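Local coordinates for protein importin-95 (Chaetomium thermophilum, PDB 4XRI) that probably binds a small GTPase and acts as a flexible HEAT-repeat transport receptor of the importin beta family, carrying protein cargo into the nucleus, at residues E107-P112 with A119-I124. The protein carries 2 engineered substitutions. Sequence-based numbering, arbitrary orientation.
Sequences ETLASP and AAAQVI. Engineered in segment 107-112: Pro112 (natural residue Ser).
Ala120 is the first residue of 119-124 to touch 107-112, and its methyl shows how a small side chain allows close approach: CB lies 3.8 Å from both CB and CG2 of Thr108. With OG1 beside the backbone N (chi1 -58°), the threonine's CG2 falls anti to that N and turns to Ala120, while OG1 is spent on the carbonyl of Leu104 one helical turn back. Leu109 CD2 adds a second contact, 4.0 Å from Ala120 CB. One residue on, the same CD2 stands 3.8 Å from the Ala121 backbone N and 4.3 Å from its CB. One helical turn after Ala120, Ile124 extends CD1 tip to tip with the leucine, 3.6 Å from Leu109 CD1 and nearly as close to its CG and CD2. Cutting Leu109 back to an alanine would probably open a gap between Ala120 and Ile124 CD1, where the two branch methyls now pack. The type I turn from Thr108 to Ser111, closed by the hydrogen bond from Ser111 N to Thr108 O (3.0 Å), redirects the chain between helices 95-108 and 114-131. Helix 153-168 packs on Leu109 and Ala121, and helix 42-54 covers Thr108, placing this buried contact within the stacked helices of the N-terminal HEAT-repeat array.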
loop_
_atom_site.group_PDB
_atom_site.type_symbol
_atom_site.label_atom_id
_atom_site.label_comp_id
_atom_site.label_asym_id
_atom_site.label_seq_id
_atom_site.Cartn_x
_atom_site.Cartn_y
_atom_site.Cartn_z
ATOM N N GLU A 107 -35.298 0.964 -23.671
ATOM C CA GLU A 107 -36.295 2.018 -23.807
ATOM C C GLU A 107 -36.193 3.063 -22.693
ATOM O O GLU A 107 -36.501 4.236 -22.905
ATOM C CB GLU A 107 -37.700 1.410 -23.837
ATOM C CG GLU A 107 -38.016 0.677 -25.133
ATOM C CD GLU A 107 -39.241 -0.215 -25.033
ATOM O OE1 GLU A 107 -39.604 -0.841 -26.051
ATOM O OE2 GLU A 107 -39.837 -0.297 -23.938
ATOM N N THR A 108 -35.739 2.636 -21.520
ATOM C CA THR A 108 -35.646 3.509 -20.351
ATOM C C THR A 108 -34.548 4.568 -20.519
ATOM O O THR A 108 -34.551 5.601 -19.844
ATOM C CB THR A 108 -35.394 2.675 -19.071
ATOM O OG1 THR A 108 -36.447 1.717 -18.911
ATOM C CG2 THR A 108 -35.342 3.551 -17.820
ATOM N N LEU A 109 -33.618 4.321 -21.439
ATOM C CA LEU A 109 -32.569 5.294 -21.744
ATOM C C LEU A 109 -33.148 6.641 -22.178
ATOM O O LEU A 109 -32.523 7.686 -21.991
ATOM C CB LEU A 109 -31.643 4.768 -22.842
ATOM C CG LEU A 109 -30.754 3.559 -22.549
ATOM C CD1 LEU A 109 -29.869 3.276 -23.754
ATOM C CD2 LEU A 109 -29.913 3.784 -21.301
ATOM N N ALA A 110 -34.344 6.605 -22.756
ATOM C CA ALA A 110 -34.975 7.801 -23.300
ATOM C C ALA A 110 -35.715 8.607 -22.233
ATOM O O ALA A 110 -36.174 9.719 -22.497
ATOM C CB ALA A 110 -35.930 7.421 -24.423
ATOM N N SER A 111 -35.830 8.041 -21.035
ATOM C CA SER A 111 -36.555 8.683 -19.942
ATOM C C SER A 111 -35.993 10.057 -19.595
ATOM O O SER A 111 -34.781 10.224 -19.486
ATOM C CB SER A 111 -36.535 7.793 -18.694
ATOM O OG SER A 111 -37.182 8.436 -17.609
ATOM N N PRO A 112 -36.882 11.048 -19.418
ATOM C CA PRO A 112 -36.480 12.395 -18.999
ATOM C C PRO A 112 -35.977 12.417 -17.558
ATOM O O PRO A 112 -35.390 13.408 -17.128
ATOM C CB PRO A 112 -37.769 13.212 -19.149
ATOM C CG PRO A 112 -38.857 12.216 -19.026
ATOM C CD PRO A 112 -38.330 10.958 -19.660
ATOM N N ALA A 119 -29.432 4.534 -14.343
ATOM C CA ALA A 119 -29.601 3.172 -13.846
ATOM C C ALA A 119 -29.762 2.184 -14.994
ATOM O O ALA A 119 -29.194 1.091 -14.967
ATOM C CB ALA A 119 -30.795 3.094 -12.912
ATOM N N ALA A 120 -30.530 2.581 -16.005
ATOM C CA ALA A 120 -30.737 1.749 -17.184
ATOM C C ALA A 120 -29.420 1.527 -17.927
ATOM O O ALA A 120 -29.177 0.450 -18.473
ATOM C CB ALA A 120 -31.766 2.380 -18.105
ATOM N N ALA A 121 -28.577 2.555 -17.941
ATOM C CA ALA A 121 -27.261 2.458 -18.567
ATOM C C ALA A 121 -26.403 1.416 -17.860
ATOM O O ALA A 121 -25.674 0.658 -18.501
ATOM C CB ALA A 121 -26.563 3.812 -18.565
ATOM N N GLN A 122 -26.502 1.383 -16.534
ATOM C CA GLN A 122 -25.795 0.385 -15.735
ATOM C C GLN A 122 -26.282 -1.023 -16.060
ATOM O O GLN A 122 -25.482 -1.942 -16.231
ATOM C CB GLN A 122 -25.969 0.661 -14.239
ATOM C CG GLN A 122 -25.216 1.876 -13.736
ATOM C CD GLN A 122 -25.153 1.929 -12.220
ATOM O OE1 GLN A 122 -24.669 0.998 -11.575
ATOM N NE2 GLN A 122 -25.661 3.013 -11.644
ATOM N N VAL A 123 -27.598 -1.177 -16.147
ATOM C CA VAL A 123 -28.205 -2.462 -16.467
ATOM C C VAL A 123 -27.723 -2.973 -17.820
ATOM O O VAL A 123 -27.310 -4.126 -17.952
ATOM C CB VAL A 123 -29.746 -2.369 -16.482
ATOM C CG1 VAL A 123 -30.350 -3.666 -16.991
ATOM C CG2 VAL A 123 -30.269 -2.033 -15.096
ATOM N N ILE A 124 -27.774 -2.096 -18.817
ATOM C CA ILE A 124 -27.378 -2.436 -20.179
ATOM C C ILE A 124 -25.914 -2.868 -20.260
ATOM O O ILE A 124 -25.578 -3.829 -20.956
ATOM C CB ILE A 124 -27.629 -1.247 -21.125
ATOM C CG1 ILE A 124 -29.128 -1.125 -21.405
ATOM C CG2 ILE A 124 -26.851 -1.406 -22.426
ATOM C CD1 ILE A 124 -29.516 0.134 -22.124
#